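Local coordinates for sugar ABC transporter, periplasmic sugar-binding protein (Caulobacter crescentus, PDB 4IRX), which binds myo-inositol as the periplasmic solute-binding protein of an ABC transporter, probably handing it on for uptake into the cell, at residues 22-25 and 26-30; 83-86 and 87-90; 188-192 and 193-197; 280-283 and 284-288. All coordinates share one frame; numbering follows the deposited sequence. Where two conformers were deposited one is given.

Contact 1: residues 22-25 and 26-30; sequences FFVA and MRREL. With INS (1,2,3,4,5,6-hexahydroxy-cyclohexane), chain C.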
ATOM      1  N   PHE A  22       2.914   7.019   3.090  1.00 11.00           N
ATOM      2  CA  PHE A  22       3.566   5.721   2.953  1.00 12.05           C
ATOM      3  C   PHE A  22       4.653   5.788   1.909  1.00 13.55           C
ATOM      4  O   PHE A  22       5.741   5.256   2.104  1.00 10.36           O
ATOM      5  CB  PHE A  22       2.518   4.699   2.546  1.00 11.75           C
ATOM      6  CG  PHE A  22       3.057   3.333   2.248  1.00 11.23           C
ATOM      7  CD1 PHE A  22       3.298   2.440   3.273  1.00 12.19           C
ATOM      8  CD2 PHE A  22       3.236   2.919   0.937  1.00 10.60           C
ATOM      9  CE1 PHE A  22       3.772   1.154   3.004  1.00 13.13           C
ATOM     10  CE2 PHE A  22       3.691   1.616   0.654  1.00  9.04           C
ATOM     11  CZ  PHE A  22       3.941   0.736   1.698  1.00 11.16           C
ATOM     12  N   PHE A  23       4.360   6.458   0.796  1.00 10.22           N
ATOM     13  CA  PHE A  23       5.315   6.496  -0.317  1.00 11.27           C
ATOM     14  C   PHE A  23       6.432   7.531  -0.134  1.00  9.82           C
ATOM     15  O   PHE A  23       7.540   7.319  -0.613  1.00  9.83           O
ATOM     16  CB  PHE A  23       4.589   6.661  -1.662  1.00 10.44           C
ATOM     17  CG  PHE A  23       3.852   5.427  -2.078  1.00 12.31           C
ATOM     18  CD1 PHE A  23       4.542   4.309  -2.473  1.00 11.56           C
ATOM     19  CD2 PHE A  23       2.474   5.351  -1.987  1.00 10.72           C
ATOM     20  CE1 PHE A  23       3.851   3.154  -2.834  1.00 11.57           C
ATOM     21  CE2 PHE A  23       1.782   4.197  -2.355  1.00 12.39           C
ATOM     22  CZ  PHE A  23       2.481   3.100  -2.766  1.00 10.55           C
ATOM     23  N   VAL A  24       6.149   8.632   0.551  1.00 14.40           N
ATOM     24  CA  VAL A  24       7.203   9.556   0.963  1.00 13.43           C
ATOM     25  C   VAL A  24       8.240   8.777   1.773  1.00 11.97           C
ATOM     26  O   VAL A  24       9.453   8.890   1.539  1.00 10.77           O
ATOM     27  CB  VAL A  24       6.628  10.727   1.787  1.00 12.88           C
ATOM     28  CG1 VAL A  24       7.742  11.583   2.349  1.00 17.58           C
ATOM     29  CG2 VAL A  24       5.699  11.586   0.916  1.00 18.78           C
ATOM     30  N   ALA A  25       7.778   7.961   2.711  1.00 10.06           N
ATOM     31  CA  ALA A  25       8.700   7.181   3.531  1.00 11.94           C
ATOM     32  C   ALA A  25       9.460   6.157   2.688  1.00 10.10           C
ATOM     33  O   ALA A  25      10.658   5.957   2.879  1.00 12.25           O
ATOM     34  CB  ALA A  25       7.969   6.515   4.686  1.00 12.23           C
HETATM   35  N   MSE A  26       8.754   5.509   1.751  1.00  9.41           N
HETATM   36  CA  MSE A  26       9.393   4.545   0.858  1.00  8.69           C
HETATM   37  C   MSE A  26      10.497   5.209   0.040  1.00 10.27           C
HETATM   38  O   MSE A  26      11.573   4.653  -0.114  1.00 11.38           O
HETATM   39  CB  MSE A  26       8.363   3.880  -0.074  1.00 10.45           C
HETATM   40  CG  MSE A  26       8.970   2.794  -1.006  1.00 12.73           C
HETATM   41 SE   MSE A  26       7.742   1.829  -2.147  0.57 10.66          SE
HETATM   42  CE  MSE A  26       6.979   0.590  -0.886  1.00 15.22           C
ATOM     43  N   ARG A  27      10.235   6.423  -0.455  1.00  9.10           N
ATOM     44  CA  ARG A  27      11.236   7.151  -1.227  1.00 12.46           C
ATOM     45  C   ARG A  27      12.505   7.416  -0.439  1.00 13.38           C
ATOM     46  O   ARG A  27      13.613   7.358  -0.978  1.00 10.60           O
ATOM     47  CB  ARG A  27      10.663   8.459  -1.765  1.00  9.61           C
ATOM     48  CG  ARG A  27      11.621   9.212  -2.649  1.00 14.60           C
ATOM     49  CD  ARG A  27      11.061  10.576  -3.015  1.00 18.01           C
ATOM     50  NE  ARG A  27      12.044  11.309  -3.804  1.00 21.75           N
ATOM     51  CZ  ARG A  27      11.741  12.344  -4.574  1.00 22.36           C
ATOM     52  NH1 ARG A  27      10.490  12.773  -4.631  1.00 26.86           N
ATOM     53  NH2 ARG A  27      12.695  12.946  -5.277  1.00 22.73           N
ATOM     54  N   ARG A  28      12.372   7.678   0.847  1.00 10.17           N
ATOM     55  CA  ARG A  28      13.572   7.850   1.672  1.00 12.87           C
ATOM     56  C   ARG A  28      14.457   6.606   1.707  1.00 12.05           C
ATOM     57  O   ARG A  28      15.684   6.711   1.653  1.00 14.29           O
ATOM     58  CB  ARG A  28      13.228   8.287   3.103  1.00 16.92           C
ATOM     59  CG  ARG A  28      12.601   9.656   3.169  1.00 19.96           C
ATOM     60  CD  ARG A  28      12.517  10.172   4.609  1.00 29.30           C
ATOM     61  NE  ARG A  28      11.449   9.541   5.378  1.00 42.02           N
ATOM     62  CZ  ARG A  28      10.271  10.111   5.637  1.00 34.45           C
ATOM     63  NH1 ARG A  28      10.001  11.331   5.191  1.00 40.04           N
ATOM     64  NH2 ARG A  28       9.363   9.459   6.345  1.00 31.94           N
ATOM     65  N   GLU A  29      13.832   5.432   1.812  1.00 10.09           N
ATOM     66  CA  GLU A  29      14.617   4.201   1.853  1.00 12.53           C
ATOM     67  C   GLU A  29      15.233   3.957   0.487  1.00 12.44           C
ATOM     68  O   GLU A  29      16.357   3.471   0.384  1.00 10.11           O
ATOM     69  CB  GLU A  29      13.759   3.011   2.285  1.00 12.43           C
ATOM     70  CG  GLU A  29      12.966   3.227   3.583  1.00 12.90           C
ATOM     71  CD  GLU A  29      13.823   3.515   4.823  1.00 31.27           C
ATOM     72  OE1 GLU A  29      14.930   2.972   4.988  1.00 24.82           O
ATOM     73  OE2 GLU A  29      13.346   4.278   5.688  1.00 34.15           O
ATOM     74  N   LEU A  30      14.497   4.303  -0.562  1.00 10.44           N
ATOM     75  CA  LEU A  30      15.014   4.176  -1.923  0.83  9.49           C
ATOM     76  C   LEU A  30      16.282   5.001  -2.105  1.00  8.13           C
ATOM     77  O   LEU A  30      17.264   4.510  -2.677  1.00 10.94           O
ATOM     78  CB  LEU A  30      13.961   4.626  -2.935  0.83  8.74           C
ATOM     79  CG  LEU A  30      14.454   4.783  -4.368  0.83  7.15           C
ATOM     80  CD1 LEU A  30      14.662   3.412  -4.980  0.83 10.42           C
ATOM     81  CD2 LEU A  30      13.408   5.566  -5.173  0.83 13.02           C
TER
HETATM   82  C1  INS C 401       0.247   0.845  -0.006  1.00  8.24           C
HETATM   83  C2  INS C 401       0.008   1.547   1.289  1.00  8.99           C
HETATM   84  C3  INS C 401      -0.480   2.943   0.996  1.00  8.66           C
HETATM   85  C4  INS C 401      -1.763   2.893   0.230  1.00 10.19           C
HETATM   86  C5  INS C 401      -1.548   2.240  -1.084  1.00  8.58           C
HETATM   87  C6  INS C 401      -0.973   0.854  -0.905  1.00 10.68           C
HETATM   88  O1  INS C 401       0.674  -0.474   0.229  1.00  8.29           O
HETATM   89  O2  INS C 401      -0.918   0.830   2.048  1.00 10.06           O
HETATM   90  O3  INS C 401      -0.634   3.676   2.187  1.00  9.33           O
HETATM   91  O4  INS C 401      -2.292   4.170   0.068  1.00 11.40           O
HETATM   92  O5  INS C 401      -2.752   2.207  -1.781  1.00 10.97           O
HETATM   93  O6  INS C 401      -0.790   0.206  -2.137  1.00  8.84           O
HETATM   94  O   HOH W   1      11.219   5.498   5.985  1.00 30.44           O
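F22 O receives the backbone N of M26 at 3.0 Å, and the same four-residue step satisfies F23 O with R27 N (2.8 Å) and V24 O with R28 N. The next acceptor is less well served: E29 N reaches A25 O in a weak bond of 3.4 Å. A water also donates to A25 O, and to E29 OE2, while the other carboxylate oxygen of E29 pairs with R256. R27 sends its NE to E31. These residues belong to helix 21-37 of a beta-alpha-beta unit, and its first turn reaches the inositol pocket. With CG anti to the backbone N (chi1 175°), the F22 ring faces the ligand, whose C2 lies 3.5 Å above the plane over the ring centre. The ligand's hydroxyls bond to D96, D140 and D229 among others, leaving ring carbons for F22. F23 receives the edge of F22 on its own face in a T-shaped pair. Selenomethionine M26 runs alongside F23, its SE at the ring edge 4.1 Å from F23 CD1 in a Met-aromatic contact, and M26 CE touches F22 CE2 at 3.8 Å. An alanine at F22 would remove the ring, and the inositol carbons would probably lose their flat wall.

Contact 2: residues 83-86 and 87-90; sequences DDLV and EQGV
L85 O accepts V90 N at 2.8 Å, fairly straight at the hydrogen (158°) though the donor lies above the carbonyl plane, with a weak addition from Q88 N. One residue inward, G89 N meets V86 O at 2.8 Å, approaching from well above the carbonyl plane. Ordinary helical bonds precede these two: E87 N to D83 O and Q88 N to D84 O. V86 CA lies 3.4 Å from V90 O in a CA-H...O contact, where the departing chain passes the last turn.

The pair of backward bonds from V90 and G89 makes a Schellman motif, closing the C-terminal end of helix 79-87 just before strand 91-95. G89 has positive phi (85°), and with a side chain there CB would be pressed against the carbonyl oxygen of Q88, which is why glycine suits the place.

The motif brings L85, in the last turn of the helix, against V90, just beyond the glycine, the hydrophobic contact that commonly accompanies it: L85 CD2 touches V90 CG1 at 3.9 Å in one of the two conformers deposited for L85. Both side chains also pack on A61 and V68, so valine and leucine fit a position facing helix 50-62 and strand 67-70.

Polar side chains occupy the outer part. A water donates to D83 O (3.3 Å) and to E87 OE2 (3.0 Å), bridging one turn of the helix. The carboxylate of D83 is engaged by the backbone N atoms of K103 and T104, while D84 OD2 lies 3.4 Å from Q88 NE2 with the two flat groups turned 46° apart.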
ATOM      1  N   ASP A  83       4.108  -3.569 -21.335  1.00 16.33           N
ATOM      2  CA  ASP A  83       4.363  -4.371 -22.530  1.00 18.63           C
ATOM      3  C   ASP A  83       5.190  -3.598 -23.557  1.00 17.68           C
ATOM      4  O   ASP A  83       6.109  -4.160 -24.161  1.00 18.71           O
ATOM      5  CB  ASP A  83       3.040  -4.797 -23.186  1.00 18.23           C
ATOM      6  CG  ASP A  83       2.390  -5.981 -22.502  1.00 26.20           C
ATOM      7  OD1 ASP A  83       3.029  -6.642 -21.668  1.00 24.41           O
ATOM      8  OD2 ASP A  83       1.217  -6.269 -22.812  1.00 30.46           O
ATOM      9  N   ASP A  84       4.876  -2.323 -23.757  1.00 19.00           N
ATOM     10  CA  ASP A  84       5.607  -1.513 -24.716  1.00 20.42           C
ATOM     11  C   ASP A  84       7.058  -1.341 -24.294  1.00 22.10           C
ATOM     12  O   ASP A  84       7.969  -1.481 -25.117  1.00 20.13           O
ATOM     13  CB  ASP A  84       4.934  -0.154 -24.881  1.00 21.11           C
ATOM     14  CG  ASP A  84       5.578   0.687 -25.961  1.00 45.15           C
ATOM     15  OD1 ASP A  84       6.088   0.105 -26.944  1.00 52.19           O
ATOM     16  OD2 ASP A  84       5.563   1.932 -25.829  1.00 51.24           O
ATOM     17  N   LEU A  85       7.273  -1.057 -23.011  1.00 19.00           N
ATOM     18  CA  LEU A  85       8.630  -0.901 -22.507  0.59 16.65           C
ATOM     19  C   LEU A  85       9.439  -2.190 -22.687  1.00 16.55           C
ATOM     20  O   LEU A  85      10.589  -2.141 -23.162  1.00 15.58           O
ATOM     21  CB  LEU A  85       8.641  -0.422 -21.042  0.59 13.42           C
ATOM     22  CG  LEU A  85       8.994   1.057 -20.878  0.59 16.30           C
ATOM     23  CD1 LEU A  85       7.957   1.964 -21.520  0.59 15.59           C
ATOM     24  CD2 LEU A  85       9.167   1.429 -19.401  0.59 11.93           C
ATOM     25  N   VAL A  86       8.848  -3.332 -22.345  1.00 16.34           N
ATOM     26  CA  VAL A  86       9.537  -4.622 -22.508  1.00 17.52           C
ATOM     27  C   VAL A  86       9.904  -4.902 -23.970  1.00 20.27           C
ATOM     28  O   VAL A  86      11.035  -5.306 -24.273  1.00 21.35           O
ATOM     29  CB  VAL A  86       8.757  -5.794 -21.847  1.00 22.55           C
ATOM     30  CG1 VAL A  86       9.235  -7.145 -22.365  1.00 28.05           C
ATOM     31  CG2 VAL A  86       8.885  -5.719 -20.323  1.00 20.91           C
ATOM     32  N   GLU A  87       8.973  -4.625 -24.871  1.00 18.60           N
ATOM     33  CA  GLU A  87       9.218  -4.788 -26.300  1.00 20.41           C
ATOM     34  C   GLU A  87      10.367  -3.913 -26.826  1.00 26.44           C
ATOM     35  O   GLU A  87      11.047  -4.294 -27.782  1.00 28.35           O
ATOM     36  CB  GLU A  87       7.910  -4.580 -27.078  1.00 21.45           C
ATOM     37  CG  GLU A  87       6.945  -5.741 -26.858  1.00 35.47           C
ATOM     38  CD  GLU A  87       5.546  -5.502 -27.402  1.00 50.63           C
ATOM     39  OE1 GLU A  87       5.311  -4.463 -28.062  1.00 47.09           O
ATOM     40  OE2 GLU A  87       4.676  -6.369 -27.159  1.00 49.57           O
ATOM     41  N   GLN A  88      10.598  -2.767 -26.183  1.00 20.47           N
ATOM     42  CA  GLN A  88      11.712  -1.882 -26.511  1.00 19.83           C
ATOM     43  C   GLN A  88      12.996  -2.296 -25.804  1.00 18.79           C
ATOM     44  O   GLN A  88      14.012  -1.614 -25.933  1.00 26.14           O
ATOM     45  CB  GLN A  88      11.433  -0.466 -26.028  1.00 22.73           C
ATOM     46  CG  GLN A  88      10.289   0.230 -26.662  1.00 28.90           C
ATOM     47  CD  GLN A  88      10.167   1.619 -26.114  1.00 31.68           C
ATOM     48  OE1 GLN A  88      11.135   2.379 -26.119  1.00 26.84           O
ATOM     49  NE2 GLN A  88       8.992   1.953 -25.596  1.00 26.99           N
ATOM     50  N   GLY A  89      12.947  -3.362 -25.013  1.00 19.17           N
ATOM     51  CA  GLY A  89      14.130  -3.798 -24.287  1.00 16.25           C
ATOM     52  C   GLY A  89      14.359  -3.089 -22.956  1.00 19.45           C
ATOM     53  O   GLY A  89      15.480  -3.058 -22.452  1.00 16.04           O
ATOM     54  N   VAL A  90      13.307  -2.501 -22.389  1.00 13.98           N
ATOM     55  CA  VAL A  90      13.402  -1.919 -21.047  1.00 13.47           C
ATOM     56  C   VAL A  90      12.795  -2.897 -20.068  1.00 16.23           C
ATOM     57  O   VAL A  90      11.628  -3.301 -20.226  1.00 16.14           O
ATOM     58  CB  VAL A  90      12.647  -0.600 -20.976  1.00 14.91           C
ATOM     59  CG1 VAL A  90      12.755   0.021 -19.558  1.00 17.44           C
ATOM     60  CG2 VAL A  90      13.176   0.368 -22.026  1.00 15.65           C
TER
HETATM   61  O   HOH W   2       5.647  -7.386 -24.482  1.00 35.40           O

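Contact 3: residues 188-192 and 193-197; sequences TSMRD and TPPDV
M190 O accepts T193 N at 2.9 Å, closing a type I beta turn over R191 and D192. The bond is bent, 139° at the hydrogen, and the donor stands 57° out of the carbonyl plane, as suits so short a loop. The selenomethionine side chain of M190 reaches forward: SE meets P195 CD at 3.7 Å, the two side chains crossing at about a right angle, and M190 CB and CG approach T193 O, with CB 3.7 Å from that oxygen. M190 CG sits between its backbone N and its carbonyl carbon (chi1 61°), and this rotation swings the chain toward the segment 193-197. A flexible unbranched side chain suits the task of reaching across to a proline ring, though a second conformer of M190 was deposited and the selenium contact belongs to one of the two.

P194 N, 3.2 Å from M190 O, has no hydrogen, so it cannot add a helical bond to the same oxygen. The two prolines restrict the next steps: P194 and P195 carry the backbone onward in an extended form, their rings limiting phi. T193 O receives a weak bond from R133 NE, and R133 also touches M190. Behind the turn, T188 OG1 and S189 OG return to Q184 O and I186 O, tying up hydroxyls near the end of helix 176-189.

Further out, P195 packs on V135 and V223, and D196 OD2 takes R133 N. V197 then enters strand 197-200, with backbone bonds to strand 132-138 and its side chain against helix 113-127.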
ATOM      1  N   THR A 188     -23.056   8.334  10.707  1.00  8.13           N
ATOM      2  CA  THR A 188     -24.364   8.966  10.774  1.00  9.22           C
ATOM      3  C   THR A 188     -25.452   8.022  10.280  1.00 15.34           C
ATOM      4  O   THR A 188     -26.535   7.942  10.869  1.00 15.20           O
ATOM      5  CB  THR A 188     -24.342  10.251   9.942  1.00  7.12           C
ATOM      6  OG1 THR A 188     -23.464  11.164  10.581  1.00 10.06           O
ATOM      7  CG2 THR A 188     -25.765  10.866   9.820  1.00 10.28           C
ATOM      8  N   SER A 189     -25.166   7.283   9.212  1.00 10.46           N
ATOM      9  CA  SER A 189     -26.136   6.327   8.650  1.00 12.02           C
ATOM     10  C   SER A 189     -26.463   5.176   9.585  1.00 15.53           C
ATOM     11  O   SER A 189     -27.497   4.536   9.424  1.00 21.27           O
ATOM     12  CB  SER A 189     -25.651   5.810   7.299  1.00 13.33           C
ATOM     13  OG  SER A 189     -24.681   4.768   7.428  1.00 21.19           O
HETATM   14  N   MSE A 190     -25.600   4.900  10.553  1.00 15.94           N
HETATM   15  CA  MSE A 190     -25.933   3.833  11.521  0.53 18.08           C
HETATM   16  C   MSE A 190     -25.734   4.297  12.954  1.00 17.60           C
HETATM   17  O   MSE A 190     -25.276   3.556  13.828  1.00 18.30           O
HETATM   18  CB  MSE A 190     -25.120   2.578  11.264  0.53 22.81           C
HETATM   19  CG  MSE A 190     -23.676   2.848  11.393  0.53 10.54           C
HETATM   20 SE   MSE A 190     -22.616   1.356  10.790  0.53 21.09          SE
HETATM   21  CE  MSE A 190     -23.120   1.318   8.876  0.53 17.11           C
ATOM     22  N   ARG A 191     -26.150   5.528  13.218  1.00 17.82           N
ATOM     23  CA  ARG A 191     -25.914   6.090  14.537  1.00 22.25           C
ATOM     24  C   ARG A 191     -26.659   5.379  15.656  1.00 18.75           C
ATOM     25  O   ARG A 191     -26.253   5.438  16.811  1.00 25.36           O
ATOM     26  CB  ARG A 191     -26.162   7.600  14.534  1.00 29.49           C
ATOM     27  CG  ARG A 191     -27.567   7.990  14.183  1.00 29.67           C
ATOM     28  CD  ARG A 191     -27.644   9.490  13.950  1.00 27.62           C
ATOM     29  NE  ARG A 191     -27.201  10.227  15.130  1.00 23.49           N
ATOM     30  CZ  ARG A 191     -28.021  10.846  15.973  1.00 45.76           C
ATOM     31  NH1 ARG A 191     -29.332  10.819  15.764  1.00 38.96           N
ATOM     32  NH2 ARG A 191     -27.529  11.501  17.017  1.00 43.44           N
ATOM     33  N   ASP A 192     -27.724   4.673  15.309  1.00 21.35           N
ATOM     34  CA  ASP A 192     -28.473   3.936  16.313  1.00 30.70           C
ATOM     35  C   ASP A 192     -27.824   2.576  16.588  1.00 31.39           C
ATOM     36  O   ASP A 192     -28.089   1.946  17.602  1.00 32.02           O
ATOM     37  CB  ASP A 192     -29.942   3.817  15.899  1.00 38.85           C
ATOM     38  CG  ASP A 192     -30.587   5.181  15.648  1.00 43.31           C
ATOM     39  OD1 ASP A 192     -30.686   5.978  16.607  1.00 43.57           O
ATOM     40  OD2 ASP A 192     -30.985   5.458  14.492  1.00 39.51           O
ATOM     41  N   THR A 193     -26.977   2.120  15.668  1.00 22.67           N
ATOM     42  CA  THR A 193     -26.257   0.860  15.848  1.00 19.28           C
ATOM     43  C   THR A 193     -24.837   0.991  15.294  1.00 17.47           C
ATOM     44  O   THR A 193     -24.552   0.470  14.216  1.00 18.37           O
ATOM     45  CB  THR A 193     -26.959  -0.338  15.145  1.00 23.92           C
ATOM     46  OG1 THR A 193     -27.051  -0.106  13.734  1.00 34.23           O
ATOM     47  CG2 THR A 193     -28.355  -0.574  15.699  1.00 28.50           C
ATOM     48  N   PRO A 194     -23.950   1.692  16.028  1.00 18.27           N
ATOM     49  CA  PRO A 194     -22.598   1.936  15.526  1.00 15.51           C
ATOM     50  C   PRO A 194     -21.813   0.657  15.285  1.00 15.27           C
ATOM     51  O   PRO A 194     -22.105  -0.388  15.889  1.00 18.70           O
ATOM     52  CB  PRO A 194     -21.937   2.781  16.626  1.00 17.80           C
ATOM     53  CG  PRO A 194     -22.799   2.658  17.808  1.00 30.97           C
ATOM     54  CD  PRO A 194     -24.179   2.350  17.324  1.00 21.21           C
ATOM     55  N   PRO A 195     -20.848   0.711  14.364  1.00 10.46           N
ATOM     56  CA  PRO A 195     -20.069  -0.489  14.072  1.00 11.54           C
ATOM     57  C   PRO A 195     -19.164  -0.839  15.235  1.00 11.22           C
ATOM     58  O   PRO A 195     -18.767   0.009  16.058  1.00 13.32           O
ATOM     59  CB  PRO A 195     -19.219  -0.071  12.864  1.00 14.32           C
ATOM     60  CG  PRO A 195     -19.045   1.432  13.059  1.00 14.66           C
ATOM     61  CD  PRO A 195     -20.353   1.901  13.638  1.00 13.90           C
ATOM     62  N   ASP A 196     -18.802  -2.106  15.294  1.00  8.73           N
ATOM     63  CA  ASP A 196     -17.804  -2.551  16.246  1.00 10.33           C
ATOM     64  C   ASP A 196     -16.383  -2.261  15.787  1.00  8.62           C
ATOM     65  O   ASP A 196     -15.505  -1.964  16.577  1.00  9.46           O
ATOM     66  CB  ASP A 196     -17.939  -4.066  16.460  1.00 11.18           C
ATOM     67  CG  ASP A 196     -19.230  -4.429  17.125  1.00 12.86           C
ATOM     68  OD1 ASP A 196     -19.351  -4.078  18.318  1.00 13.82           O
ATOM     69  OD2 ASP A 196     -20.130  -5.037  16.485  1.00 11.97           O
ATOM     70  N   VAL A 197     -16.154  -2.387  14.486  1.00  8.66           N
ATOM     71  CA  VAL A 197     -14.818  -2.314  13.925  1.00  8.23           C
ATOM     72  C   VAL A 197     -14.872  -1.558  12.612  1.00  8.68           C
ATOM     73  O   VAL A 197     -15.778  -1.765  11.810  1.00 10.04           O
ATOM     74  CB  VAL A 197     -14.236  -3.721  13.647  1.00 10.06           C
ATOM     75  CG1 VAL A 197     -12.826  -3.645  12.966  1.00 13.56           C
ATOM     76  CG2 VAL A 197     -14.208  -4.550  14.919  1.00 12.69           C
TER

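Contact 4: residues 280-283 and 284-288; sequences VLIT and SGNLT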
ATOM      1  N   VAL A 280       2.685  -8.728   8.884  1.00 11.07           N
ATOM      2  CA  VAL A 280       2.524  -9.106  10.276  1.00 10.71           C
ATOM      3  C   VAL A 280       1.580  -8.114  10.947  1.00 11.19           C
ATOM      4  O   VAL A 280       1.764  -6.896  10.834  1.00 11.35           O
ATOM      5  CB  VAL A 280       3.868  -9.035  11.015  1.00 15.86           C
ATOM      6  CG1 VAL A 280       3.703  -9.508  12.460  1.00 18.26           C
ATOM      7  CG2 VAL A 280       4.930  -9.847  10.305  1.00 20.57           C
ATOM      8  N   LEU A 281       0.574  -8.626  11.652  1.00 11.54           N
ATOM      9  CA  LEU A 281      -0.311  -7.757  12.442  1.00 12.48           C
ATOM     10  C   LEU A 281       0.437  -7.180  13.643  1.00 14.42           C
ATOM     11  O   LEU A 281       1.112  -7.905  14.377  1.00 14.63           O
ATOM     12  CB  LEU A 281      -1.530  -8.540  12.926  1.00 12.19           C
ATOM     13  CG  LEU A 281      -2.649  -7.710  13.560  1.00 13.46           C
ATOM     14  CD1 LEU A 281      -3.435  -7.056  12.484  1.00 17.35           C
ATOM     15  CD2 LEU A 281      -3.555  -8.618  14.391  1.00 16.73           C
ATOM     16  N   ILE A 282       0.299  -5.870  13.842  1.00 10.39           N
ATOM     17  CA  ILE A 282       0.962  -5.143  14.923  1.00 10.45           C
ATOM     18  C   ILE A 282      -0.078  -4.647  15.907  1.00 11.62           C
ATOM     19  O   ILE A 282      -0.980  -3.890  15.534  1.00 14.72           O
ATOM     20  CB  ILE A 282       1.755  -3.930  14.380  1.00 11.88           C
ATOM     21  CG1 ILE A 282       2.829  -4.359  13.374  1.00 11.03           C
ATOM     22  CG2 ILE A 282       2.400  -3.143  15.524  1.00 13.54           C
ATOM     23  CD1 ILE A 282       4.010  -5.145  13.981  1.00 14.73           C
ATOM     24  N   THR A 283       0.072  -5.065  17.166  1.00 13.44           N
ATOM     25  CA  THR A 283      -0.774  -4.601  18.267  1.00 12.48           C
ATOM     26  C   THR A 283       0.113  -4.041  19.365  1.00 13.59           C
ATOM     27  O   THR A 283       1.329  -3.957  19.201  1.00 13.61           O
ATOM     28  CB  THR A 283      -1.619  -5.750  18.826  1.00 15.92           C
ATOM     29  OG1 THR A 283      -0.756  -6.748  19.381  1.00 18.83           O
ATOM     30  CG2 THR A 283      -2.448  -6.382  17.737  1.00 16.95           C
ATOM     31  N   SER A 284      -0.471  -3.655  20.500  1.00 13.24           N
ATOM     32  CA  SER A 284       0.353  -3.063  21.550  1.00 16.13           C
ATOM     33  C   SER A 284       1.411  -3.992  22.132  1.00 20.31           C
ATOM     34  O   SER A 284       2.473  -3.515  22.544  1.00 24.40           O
ATOM     35  CB  SER A 284      -0.534  -2.477  22.658  1.00 21.46           C
ATOM     36  OG  SER A 284      -1.337  -3.487  23.223  1.00 27.08           O
ATOM     37  N   GLY A 285       1.196  -5.304  22.030  1.00 18.33           N
ATOM     38  CA  GLY A 285       2.162  -6.279  22.510  1.00 23.56           C
ATOM     39  C   GLY A 285       3.377  -6.511  21.629  1.00 24.83           C
ATOM     40  O   GLY A 285       4.389  -7.022  22.114  1.00 24.53           O
ATOM     41  N   ASN A 286       3.330  -6.086  20.364  1.00 16.41           N
ATOM     42  CA  ASN A 286       4.488  -6.308  19.504  1.00 19.09           C
ATOM     43  C   ASN A 286       4.797  -5.098  18.651  1.00 14.76           C
ATOM     44  O   ASN A 286       5.234  -5.220  17.508  1.00 15.17           O
ATOM     45  CB  ASN A 286       4.336  -7.563  18.618  1.00 16.13           C
ATOM     46  CG  ASN A 286       3.225  -7.426  17.585  1.00 18.05           C
ATOM     47  OD1 ASN A 286       2.236  -6.722  17.804  1.00 16.44           O
ATOM     48  ND2 ASN A 286       3.390  -8.085  16.448  1.00 15.29           N
ATOM     49  N   LEU A 287       4.630  -3.921  19.249  1.00 13.01           N
ATOM     50  CA  LEU A 287       4.937  -2.676  18.548  1.00 11.80           C
ATOM     51  C   LEU A 287       6.362  -2.652  18.009  1.00 13.48           C
ATOM     52  O   LEU A 287       6.614  -2.084  16.943  1.00 12.46           O
ATOM     53  CB  LEU A 287       4.701  -1.477  19.459  1.00 15.48           C
ATOM     54  CG  LEU A 287       3.238  -1.079  19.655  1.00 13.63           C
ATOM     55  CD1 LEU A 287       3.080  -0.263  20.926  1.00 19.25           C
ATOM     56  CD2 LEU A 287       2.747  -0.270  18.453  1.00 17.89           C
ATOM     57  N   THR A 288       7.294  -3.275  18.720  1.00 14.56           N
ATOM     58  CA  THR A 288       8.686  -3.221  18.270  1.00 14.06           C
ATOM     59  C   THR A 288       8.985  -4.124  17.080  1.00 15.47           C
ATOM     60  O   THR A 288      10.102  -4.077  16.549  1.00 18.07           O
ATOM     61  CB  THR A 288       9.688  -3.492  19.414  1.00 17.53           C
ATOM     62  OG1 THR A 288       9.411  -4.790  19.955  1.00 22.33           O
ATOM     63  CG2 THR A 288       9.509  -2.456  20.516  1.00 17.12           C
TER
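The contact lies where strand 275-282 runs out and the chain turns into a short 3-10 segment, and an asparagine folds back to bond with the backbone of the strand end. N286 ND2 gives a hydrogen to L281 O at 3.1 Å, nearly straight at 174°, in the carbonyl plane and within the plane of its own amide. Its OD1 accepts T283 N at 2.8 Å, equally straight. These two bonds engage the C=O and N-H flanking I282, as the N-H and C=O of one residue do on a parallel strand; ND2 also bonds to E289 OE1. Placing CG between the backbone N and the carbonyl carbon (chi1 66°) turns the amide this way. The turn itself is closed by N286 N reaching T283 O at 3.1 Å, with S284 and G285 at the backbone angles of a type I turn. I282 CG2 packs on L287 CD2 at 4.1 Å, and both residues touch L235; branched aliphatic side chains suit this apolar flank against helix 232-239. A leucine in place of N286 would offer neither donor nor acceptor, and T283 N and L281 O would probably be left without these mates. Held by three bonds, the carboxamide is unlikely to flip: exchanging OD1 and ND2 would set N-H against N-H at T283 and oxygen against oxygen at L281 and E289.

From the N terminus the four contacts follow one another in series; none nests in or crosses another, and each is local to its own continuous piece of chain. Contact 1 lies within helix 21-37 and closes no loop, but brings that helix to the inositol. Contact 2 closes the turn from helix 79-87 toward strand 91-95 of the seven-stranded sheet. Contact 3, with its centre about 50 Å from that of contact 2, joins helix 176-189 to strand 197-200 of the four-stranded sheet. Contact 4, its nearest atoms about 11 Å from contact 1, closes the turn after strand 275-282, packing the end of this strand of the seven-stranded sheet, with the 3-10 segment, against helix 232-239.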